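Local coordinates for protein proteinase K (Serratia sp., PDB 2B6N) that probably cleaves peptide bonds as a calcium-binding serine endopeptidase of the subtilase family, this chain being its proteinase K-like catalytic domain, at residues 10-13 / 14-17; 243-246 / 247-250; 114-117 / 118-122; 211-214 / 215-218; 185-188 / 189-193. All coordinates share one frame; numbering follows the deposited sequence. Where two conformers were deposited one is given.

Contact 1 (10-13 / 14-17); sequences IDRI and DQRN. With CA (calcium ion), chain C.
The side chain of Q15 crosses that of D11 at the calcium ion, their amide and carboxylate planes turned 76° apart, and OE1 of Q15 lies 3.3 Å from OD1 of D11 because both grip the metal. This is a calcium site built at the end of helix 8-13 in the subtilase catalytic domain. D11 binds twice, through its backbone O and through OD1 of its side chain, each at 2.4 Å from the calcium. D14 adds OD1, which the metal draws to 2.8 Å from O of D11; the torsion that sets CG between the backbone N and the carbonyl carbon (chi1 78°) turns its carboxylate back toward the helix. OD1 of D21, the backbone O of N23 and a water complete the shell. The carboxylates of D11, D14 and D21 converge on the ion, which probably compensates their negative charge. OD2 of D14 is held by the backbone N of H25.

R12 reaches forward along 14-17. Its NE is paired with D185 in a salt bridge, while NH1 makes a weak bond to O of Q15 at 2.9 Å. NH2 uses a straighter N-H (169°) to meet O of R16 at 2.9 Å, an oxygen lying near the guanidinium plane although NH2 itself stands above the carbonyl plane. The amide of Q15 is steadied beyond the metal, NE2 donating to O of P19 and, at 2.7 Å, to O of N17.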
# COMPACT_ATOMS: atom_id res chain seq x y z
N ILE A 10 -2.02 -10.10 -6.71
CA ILE A 10 -0.61 -10.50 -6.75
C ILE A 10 -0.30 -11.35 -8.01
O ILE A 10 0.79 -11.26 -8.55
CB ILE A 10 -0.13 -11.17 -5.43
CG1 ILE A 10 -0.82 -12.52 -5.19
CG2 ILE A 10 -0.32 -10.21 -4.24
CD1 ILE A 10 -0.36 -13.20 -3.89
N ASP A 11 -1.27 -12.16 -8.46
CA ASP A 11 -1.13 -12.89 -9.76
C ASP A 11 -0.80 -11.92 -10.92
O ASP A 11 0.02 -12.22 -11.82
CB ASP A 11 -2.42 -13.68 -10.06
CG ASP A 11 -2.24 -14.78 -11.13
OD1 ASP A 11 -1.14 -14.91 -11.72
OD2 ASP A 11 -3.22 -15.51 -11.36
N ARG A 12 -1.45 -10.76 -10.91
CA ARG A 12 -1.30 -9.78 -12.00
C ARG A 12 0.06 -9.10 -12.07
O ARG A 12 0.56 -8.82 -13.17
CB ARG A 12 -2.39 -8.70 -11.91
CG ARG A 12 -2.34 -7.62 -13.06
CD ARG A 12 -2.88 -8.24 -14.37
NE ARG A 12 -2.63 -7.45 -15.59
CZ ARG A 12 -1.50 -7.46 -16.29
NH1 ARG A 12 -0.43 -8.12 -15.86
NH2 ARG A 12 -1.42 -6.75 -17.41
N ILE A 13 0.66 -8.83 -10.91
CA ILE A 13 1.81 -7.93 -10.84
C ILE A 13 3.12 -8.56 -11.34
O ILE A 13 4.02 -7.84 -11.77
CB ILE A 13 1.95 -7.31 -9.41
CG1 ILE A 13 0.68 -6.52 -9.05
CG2 ILE A 13 3.16 -6.39 -9.33
CD1 ILE A 13 0.33 -5.42 -10.03
N ASP A 14 3.21 -9.89 -11.33
CA ASP A 14 4.45 -10.59 -11.80
C ASP A 14 4.48 -10.96 -13.30
O ASP A 14 5.33 -11.75 -13.74
CB ASP A 14 4.77 -11.82 -10.91
CG ASP A 14 3.91 -13.02 -11.24
OD1 ASP A 14 2.78 -12.83 -11.75
OD2 ASP A 14 4.39 -14.14 -11.04
N GLN A 15 3.57 -10.38 -14.09
CA GLN A 15 3.48 -10.65 -15.52
C GLN A 15 3.09 -9.38 -16.29
O GLN A 15 2.43 -8.49 -15.74
CB GLN A 15 2.48 -11.79 -15.78
CG GLN A 15 1.08 -11.55 -15.20
CD GLN A 15 0.16 -12.72 -15.41
OE1 GLN A 15 0.06 -13.61 -14.56
NE2 GLN A 15 -0.53 -12.73 -16.56
N ARG A 16 3.47 -9.32 -17.58
CA ARG A 16 3.18 -8.12 -18.40
C ARG A 16 1.76 -8.12 -18.96
O ARG A 16 1.05 -7.11 -18.92
CB ARG A 16 4.17 -8.04 -19.58
CG ARG A 16 5.64 -8.00 -19.16
CD ARG A 16 5.91 -6.72 -18.37
NE ARG A 16 7.32 -6.49 -18.09
CZ ARG A 16 7.78 -5.46 -17.37
NH1 ARG A 16 6.94 -4.59 -16.82
NH2 ARG A 16 9.10 -5.33 -17.17
N ASN A 17 1.35 -9.28 -19.48
CA ASN A 17 0.12 -9.42 -20.23
C ASN A 17 -0.87 -10.35 -19.55
O ASN A 17 -0.46 -11.29 -18.85
CB ASN A 17 0.43 -10.01 -21.62
CG ASN A 17 1.51 -9.24 -22.35
OD1 ASN A 17 1.44 -8.02 -22.46
ND2 ASN A 17 2.50 -9.95 -22.87
CA CA C . 1.05 -14.25 -12.47
O HOH W 1 3.07 -14.83 -13.93

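Contact 2 (243-246 / 247-250); sequences NLSP and AQVT
With OG of S245 set between its backbone N and carbonyl carbon (chi1 70°), and Q248 carrying CG anti to its carbonyl carbon (chi1 -67°) before running out extended, the two side chains reach back to each other's backbone. The result is a capping box at the start of helix 246-256, with S245 as the N-cap. OG of S245 accepts from the N-H of Q248 at 3.2 Å. In return, OE1 of Q248 takes the N-H of S245 at 2.9 Å in a nearly straight bond (167°), the donor tilted only a little from the carbonyl plane of the amide. The pair of bonds gives partners to a backbone N-H on each residue and holds the glutamine side chain alongside the chain before the helix, its CG 3.3 Å from OG of S245.

The ordinary helical pattern starts in the same turn. N of V249 donates to O of S245 at 2.8 Å, and N of T250 to O of P246 at 2.9 Å. P246, the first helical residue, has no N-H to offer, which suits a position where no helical acceptor precedes it.

An apolar contact lies next to the polar box: CB of L244 meets CG2 of V249 at 3.7 Å, the two side chains crossing at about a right angle, and CD2 of L244 reaches CB of Q248 at 3.9 Å. L244 and V249 both pack on L238 of helix 223-240, V249 also on A234, while P246 and V249 touch T152 at strand 152-156 of the central parallel sheet.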
# COMPACT_ATOMS: atom_id res chain seq x y z
N ASN A 243 20.14 -0.09 -0.53
CA ASN A 243 20.75 1.22 -0.64
C ASN A 243 19.94 2.25 -1.41
O ASN A 243 20.37 3.40 -1.54
CB ASN A 243 22.18 1.12 -1.20
CG ASN A 243 23.13 0.49 -0.23
OD1 ASN A 243 23.14 0.81 0.95
ND2 ASN A 243 23.95 -0.42 -0.72
N LEU A 244 18.78 1.84 -1.93
CA LEU A 244 17.94 2.76 -2.68
C LEU A 244 17.33 3.83 -1.78
O LEU A 244 16.80 3.51 -0.72
CB LEU A 244 16.82 2.00 -3.39
CG LEU A 244 17.22 0.92 -4.39
CD1 LEU A 244 15.95 0.14 -4.77
CD2 LEU A 244 17.89 1.58 -5.62
N SER A 245 17.41 5.09 -2.20
CA SER A 245 16.67 6.16 -1.56
C SER A 245 15.22 6.07 -2.03
O SER A 245 14.93 5.42 -3.04
CB SER A 245 17.22 7.52 -1.99
OG SER A 245 16.90 7.75 -3.35
N PRO A 246 14.30 6.75 -1.32
CA PRO A 246 12.91 6.86 -1.81
C PRO A 246 12.79 7.29 -3.27
O PRO A 246 12.01 6.69 -4.02
CB PRO A 246 12.30 7.90 -0.87
CG PRO A 246 13.03 7.69 0.42
CD PRO A 246 14.47 7.39 -0.00
N ALA A 247 13.54 8.31 -3.68
CA ALA A 247 13.49 8.78 -5.06
C ALA A 247 13.90 7.67 -6.04
O ALA A 247 13.31 7.54 -7.12
CB ALA A 247 14.38 10.03 -5.23
N GLN A 248 14.91 6.89 -5.65
CA GLN A 248 15.39 5.77 -6.48
C GLN A 248 14.38 4.61 -6.51
O GLN A 248 14.20 3.97 -7.56
CB GLN A 248 16.75 5.29 -5.97
CG GLN A 248 17.88 6.32 -6.17
CD GLN A 248 19.19 5.91 -5.53
OE1 GLN A 248 19.23 5.30 -4.45
NE2 GLN A 248 20.31 6.25 -6.20
N VAL A 249 13.73 4.34 -5.37
CA VAL A 249 12.60 3.39 -5.35
C VAL A 249 11.49 3.84 -6.31
O VAL A 249 10.98 3.04 -7.09
CB VAL A 249 12.07 3.13 -3.92
CG1 VAL A 249 10.82 2.26 -3.97
CG2 VAL A 249 13.17 2.49 -3.05
N THR A 250 11.11 5.12 -6.24
CA THR A 250 10.09 5.68 -7.12
C THR A 250 10.45 5.48 -8.59
O THR A 250 9.62 5.03 -9.39
CB THR A 250 9.84 7.18 -6.82
OG1 THR A 250 9.48 7.33 -5.45
CG2 THR A 250 8.71 7.75 -7.69

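Contact 3 (114-117 / 118-122); sequences INWV and KNNAS
N120 lays its amide over one face of the W116 indole, the two planes only 18° apart, so that ring and amide are stacked. Nitrogen ND2 sits toward the rim, 3.2 Å from NE1 of W116; both atoms are donors, and no bond joins them. Over the benzene half, CB of N120 stands 3.8 Å from the centroid of the six-membered ring and almost on its normal, a CH-pi contact. The same ND2 donates to O of W116 at 2.9 Å, the oxygen lying in the amide plane. One asparagine side chain thus bonds to the backbone and stacks on the side chain of the same tryptophan.

Torsions place the partners: W116 carries CG anti to its backbone N (chi1 -171°), which brings the ring round over the end of helix 107-120. There the backbone pattern alters. O of V117 takes N-H groups from both N120 and A121, the latter at 2.8 Å, before A121 leaves helical geometry. One turn back, N115 and K118 run side by side, and a water accepts from NZ of K118 while donating to OD1 of N115 at 2.7 Å.

Farther out, W116 packs on F36, V94 and V96 of the central sheet, V117 on F36, I38 and V96, and I114 on helix 137-148. The indole thus touches both the sheet residues and the last turn of the helix. Engagement of ND2 by the W116 carbonyl probably restricts rotation of the asparagine amide against the aromatic face, and that carbonyl, which receives only a weak bond from N of N120, gains a straighter side-chain donor.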
# COMPACT_ATOMS: atom_id res chain seq x y z
N ILE A 114 2.32 9.82 10.75
CA ILE A 114 3.37 10.07 9.75
C ILE A 114 4.68 10.42 10.46
O ILE A 114 5.74 9.84 10.18
CB ILE A 114 2.98 11.22 8.80
CG1 ILE A 114 1.74 10.85 7.96
CG2 ILE A 114 4.15 11.56 7.86
CD1 ILE A 114 1.02 12.05 7.31
N ASN A 115 4.59 11.36 11.40
CA ASN A 115 5.76 11.81 12.13
C ASN A 115 6.35 10.66 12.91
O ASN A 115 7.56 10.51 12.97
CB ASN A 115 5.44 12.98 13.07
CG ASN A 115 5.12 14.28 12.31
OD1 ASN A 115 5.48 14.46 11.15
ND2 ASN A 115 4.45 15.20 13.00
N TRP A 116 5.48 9.83 13.51
CA TRP A 116 5.95 8.67 14.27
C TRP A 116 6.83 7.77 13.42
O TRP A 116 7.91 7.37 13.86
CB TRP A 116 4.79 7.87 14.91
CG TRP A 116 5.30 6.81 15.87
CD1 TRP A 116 5.53 6.95 17.21
CD2 TRP A 116 5.69 5.48 15.53
NE1 TRP A 116 6.02 5.78 17.73
CE2 TRP A 116 6.14 4.86 16.72
CE3 TRP A 116 5.71 4.75 14.33
CZ2 TRP A 116 6.58 3.53 16.75
CZ3 TRP A 116 6.15 3.42 14.37
CH2 TRP A 116 6.58 2.83 15.57
N VAL A 117 6.38 7.46 12.20
CA VAL A 117 7.20 6.65 11.27
C VAL A 117 8.54 7.33 10.98
O VAL A 117 9.59 6.67 11.06
CB VAL A 117 6.44 6.33 9.94
CG1 VAL A 117 7.36 5.57 8.94
CG2 VAL A 117 5.17 5.50 10.23
N LYS A 118 8.50 8.62 10.63
CA LYS A 118 9.72 9.41 10.38
C LYS A 118 10.72 9.29 11.54
O LYS A 118 11.92 9.07 11.32
CB LYS A 118 9.37 10.89 10.16
CG LYS A 118 10.60 11.79 9.94
CD LYS A 118 10.20 13.21 9.66
CE LYS A 118 9.71 13.92 10.92
NZ LYS A 118 9.21 15.29 10.60
N ASN A 119 10.21 9.41 12.77
CA ASN A 119 11.07 9.42 13.94
C ASN A 119 11.53 8.05 14.40
O ASN A 119 12.54 7.95 15.10
CB ASN A 119 10.42 10.23 15.08
CG ASN A 119 10.19 11.67 14.70
OD1 ASN A 119 10.97 12.27 13.94
ND2 ASN A 119 9.11 12.25 15.19
N ASN A 120 10.81 7.00 14.00
CA ASN A 120 11.05 5.66 14.53
C ASN A 120 11.54 4.61 13.54
O ASN A 120 12.06 3.57 13.94
CB ASN A 120 9.81 5.15 15.24
CG ASN A 120 9.62 5.82 16.57
OD1 ASN A 120 10.21 5.39 17.57
ND2 ASN A 120 8.85 6.89 16.60
N ALA A 121 11.38 4.88 12.25
CA ALA A 121 11.88 3.94 11.24
C ALA A 121 13.40 3.76 11.37
O ALA A 121 14.14 4.73 11.57
CB ALA A 121 11.52 4.40 9.84
N SER A 122 13.86 2.52 11.28
CA SER A 122 15.29 2.20 11.28
C SER A 122 15.55 1.16 10.19
O SER A 122 14.88 0.13 10.16
CB SER A 122 15.73 1.66 12.65
O HOH W 2 7.00 14.01 8.99

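Contact 4 (211-214 / 215-218); sequences YTSN and SATN
S213 begins at CB, which approaches N of S215 at 4.1 Å, and ends at OG, where the contact is concentrated. Its chi1 of 85° places OG between the backbone N and the carbonyl carbon, turned in over the turn that follows. There OG accepts from the N-H of S215 at 3.2 Å with a fairly straight bond (154°). The same oxygen comes 3.1 Å from N of A216 and 3.3 Å from OG of S215, so several polar atoms gather round one hydroxyl.

The backbone carbonyl of S213 completes the closure: N of A216 donates to it at 3.2 Å, standing well above the carbonyl plane. The methyl of A216 points back toward 211-214, with CB 3.2 Å from OG1 of T212. N214, at the second turn position, sends its side chain off to T45, where OD1 is bonded, while its backbone pairs with N47.

The arrangement is a type I beta turn from S213 to A216 in which the side chain of the first residue bonds to the N-H two residues on, as in an ST turn. It belongs to the connection between the antiparallel strands 206-209 and 217-220, a beta hairpin on the surface of the subtilase domain.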
# COMPACT_ATOMS: atom_id res chain seq x y z
N TYR A 211 -9.77 -8.90 10.29
CA TYR A 211 -9.52 -8.82 11.74
C TYR A 211 -10.39 -9.73 12.62
O TYR A 211 -10.11 -9.87 13.80
CB TYR A 211 -9.68 -7.35 12.20
CG TYR A 211 -11.12 -6.96 12.53
CD1 TYR A 211 -11.51 -6.70 13.85
CD2 TYR A 211 -12.09 -6.88 11.53
CE1 TYR A 211 -12.85 -6.36 14.16
CE2 TYR A 211 -13.42 -6.53 11.82
CZ TYR A 211 -13.78 -6.26 13.13
OH TYR A 211 -15.09 -5.92 13.42
N THR A 212 -11.40 -10.38 12.05
CA THR A 212 -12.41 -11.08 12.86
C THR A 212 -11.91 -12.40 13.49
O THR A 212 -12.46 -12.85 14.50
CB THR A 212 -13.71 -11.30 12.08
OG1 THR A 212 -13.41 -11.97 10.85
CG2 THR A 212 -14.40 -9.97 11.77
N SER A 213 -10.86 -13.00 12.91
CA SER A 213 -10.16 -14.15 13.52
C SER A 213 -8.76 -14.28 12.92
O SER A 213 -8.42 -13.60 11.93
CB SER A 213 -10.94 -15.46 13.30
OG SER A 213 -10.63 -16.03 12.03
N ASN A 214 -7.93 -15.16 13.49
CA ASN A 214 -6.57 -15.30 12.98
C ASN A 214 -6.49 -15.97 11.61
O ASN A 214 -5.41 -16.05 11.01
CB ASN A 214 -5.67 -16.05 13.97
CG ASN A 214 -5.36 -15.23 15.20
OD1 ASN A 214 -5.47 -13.99 15.19
ND2 ASN A 214 -4.99 -15.92 16.29
N SER A 215 -7.62 -16.48 11.13
CA SER A 215 -7.68 -17.10 9.81
C SER A 215 -8.63 -16.37 8.86
O SER A 215 -8.80 -16.79 7.71
CB SER A 215 -8.12 -18.56 9.93
OG SER A 215 -9.49 -18.63 10.29
N ALA A 216 -9.23 -15.27 9.33
CA ALA A 216 -10.28 -14.57 8.56
C ALA A 216 -9.75 -13.86 7.31
O ALA A 216 -8.63 -13.35 7.30
CB ALA A 216 -11.02 -13.59 9.42
N THR A 217 -10.56 -13.86 6.26
CA THR A 217 -10.22 -13.15 5.02
C THR A 217 -11.38 -12.22 4.66
O THR A 217 -12.45 -12.30 5.24
CB THR A 217 -9.98 -14.13 3.84
OG1 THR A 217 -11.12 -14.99 3.68
CG2 THR A 217 -8.73 -14.98 4.09
N ASN A 218 -11.15 -11.34 3.69
CA ASN A 218 -12.21 -10.45 3.20
C ASN A 218 -11.80 -10.07 1.79
O ASN A 218 -10.60 -10.08 1.47
CB ASN A 218 -12.35 -9.20 4.10
CG ASN A 218 -13.69 -8.45 3.93
OD1 ASN A 218 -13.92 -7.42 4.60
ND2 ASN A 218 -14.55 -8.91 3.04

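Contact 5 (185-188 / 189-193); sequences DSRS and SFSNY. With SO4 (sulfate ion), chain D.
CB of S188 stands over one face of the F190 ring, 3.7 Å from its centroid and displaced toward CZ, in a CH-pi contact. The ring gets there because chi1 of F190 (52°) places CG between the backbone N and the carbonyl carbon, folding the ring back against S188. OG of S188 is turned to other partners, the hydroxyls of S180 and S204.

R187 approaches from another direction. Its CG, anti to the backbone N, comes to 3.8 Å from CB of S191, and the bend at chi3 then turns the guanidinium to O of S191. The two meet edge-on: NH1 donates at 2.8 Å, in the carbonyl plane and on a lone pair, though the N-H is bent (133°). NH2 forms a salt bridge with D264 and also donates to a water that in turn donates to O of S189.

These contacts are built on a type I beta turn from S188 to S191, closed by N of S191 donating to O of S188 at 2.9 Å from well above the carbonyl plane. It lies in the connection between strands 176-181 and 199-202 of the parallel sheet of the subtilase fold, and the F190 side chain is about 8 Å from that of S224, the predicted nucleophile of the charge relay. F190 also packs against an apolar side chain of the bound peptide.

S189, the second residue of the turn, binds a sulfate, probably from the crystallisation liquor, with two groups. Its N donates to O3 of the sulfate at 2.8 Å and its OG to O2 at 2.6 Å, while OG of S204 holds the same ion.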
# COMPACT_ATOMS: atom_id res chain seq x y z
N ASP A 185 -7.74 -5.20 -16.53
CA ASP A 185 -6.81 -4.07 -16.75
C ASP A 185 -7.52 -2.73 -17.01
O ASP A 185 -6.88 -1.79 -17.50
CB ASP A 185 -5.75 -4.36 -17.85
CG ASP A 185 -4.65 -5.31 -17.39
OD1 ASP A 185 -4.53 -5.53 -16.15
OD2 ASP A 185 -3.90 -5.83 -18.25
N SER A 186 -8.80 -2.64 -16.68
CA SER A 186 -9.50 -1.34 -16.72
C SER A 186 -9.15 -0.55 -15.46
O SER A 186 -8.97 -1.13 -14.40
CB SER A 186 -11.02 -1.55 -16.74
OG SER A 186 -11.43 -2.27 -17.89
N ARG A 187 -9.08 0.78 -15.57
CA ARG A 187 -9.18 1.62 -14.38
C ARG A 187 -10.48 1.25 -13.63
O ARG A 187 -11.56 1.18 -14.24
CB ARG A 187 -9.20 3.11 -14.77
CG ARG A 187 -9.34 4.05 -13.58
CD ARG A 187 -9.55 5.51 -14.01
NE ARG A 187 -10.84 5.68 -14.68
CZ ARG A 187 -11.96 6.08 -14.09
NH1 ARG A 187 -11.97 6.39 -12.79
NH2 ARG A 187 -13.08 6.23 -14.81
N SER A 188 -10.38 0.97 -12.33
CA SER A 188 -11.58 0.74 -11.53
C SER A 188 -12.50 1.95 -11.61
O SER A 188 -12.02 3.08 -11.63
CB SER A 188 -11.20 0.48 -10.06
OG SER A 188 -10.28 -0.62 -9.95
N SER A 189 -13.82 1.72 -11.64
CA SER A 189 -14.77 2.83 -11.88
C SER A 189 -14.66 3.96 -10.86
O SER A 189 -14.96 5.13 -11.19
CB SER A 189 -16.21 2.30 -11.90
OG SER A 189 -16.54 1.72 -10.65
N PHE A 190 -14.24 3.62 -9.64
CA PHE A 190 -14.15 4.58 -8.54
C PHE A 190 -12.76 5.24 -8.48
O PHE A 190 -12.58 6.16 -7.71
CB PHE A 190 -14.40 3.85 -7.20
CG PHE A 190 -13.53 2.64 -7.02
CD1 PHE A 190 -12.20 2.78 -6.68
CD2 PHE A 190 -14.04 1.37 -7.24
CE1 PHE A 190 -11.37 1.66 -6.55
CE2 PHE A 190 -13.24 0.24 -7.11
CZ PHE A 190 -11.90 0.38 -6.75
N SER A 191 -11.78 4.75 -9.24
CA SER A 191 -10.40 5.21 -9.03
C SER A 191 -10.21 6.68 -9.41
O SER A 191 -10.56 7.11 -10.52
CB SER A 191 -9.37 4.37 -9.80
OG SER A 191 -8.04 4.78 -9.45
N ASN A 192 -9.63 7.45 -8.49
CA ASN A 192 -9.14 8.76 -8.86
C ASN A 192 -8.02 8.59 -9.89
O ASN A 192 -7.49 7.49 -10.07
CB ASN A 192 -8.64 9.53 -7.63
CG ASN A 192 -9.78 10.00 -6.75
OD1 ASN A 192 -10.95 9.96 -7.15
ND2 ASN A 192 -9.45 10.47 -5.55
N TYR A 193 -7.67 9.69 -10.56
CA TYR A 193 -6.87 9.62 -11.77
C TYR A 193 -6.13 10.96 -11.93
O TYR A 193 -6.31 11.89 -11.11
CB TYR A 193 -7.77 9.33 -13.00
CG TYR A 193 -8.90 10.32 -13.17
CD1 TYR A 193 -8.66 11.58 -13.71
CD2 TYR A 193 -10.21 10.01 -12.76
CE1 TYR A 193 -9.68 12.52 -13.86
CE2 TYR A 193 -11.25 10.94 -12.92
CZ TYR A 193 -10.96 12.19 -13.47
OH TYR A 193 -11.94 13.13 -13.63
S SO4 D . -15.22 -1.73 -10.68
O1 SO4 D . -15.96 -2.83 -11.32
O2 SO4 D . -16.15 -0.79 -10.04
O3 SO4 D . -14.48 -1.00 -11.71
O4 SO4 D . -14.38 -2.31 -9.64
O HOH W 3 -16.01 5.62 -13.82

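Among the five contacts, 1 and 5 touch directly: NE of R12 forms a salt bridge with OD1 of D185 at 2.8 Å, linking the calcium-binding segment to the connection that carries F190. Their centres are about 17 Å apart. Contacts 2 and 3 have centres equally close, about 17 Å, but their nearest atoms stay about 10 Å from each other. Contact 3 lies across the chain's centre from contacts 1 and 5, and contact 2 likewise from contact 4. Around the predicted charge relay, contact 5 comes within about 8 Å of S224 through the F190 side chain, T212 of contact 4 within about 11 Å of H72, and V117 of contact 3 within about 10 Å of D39.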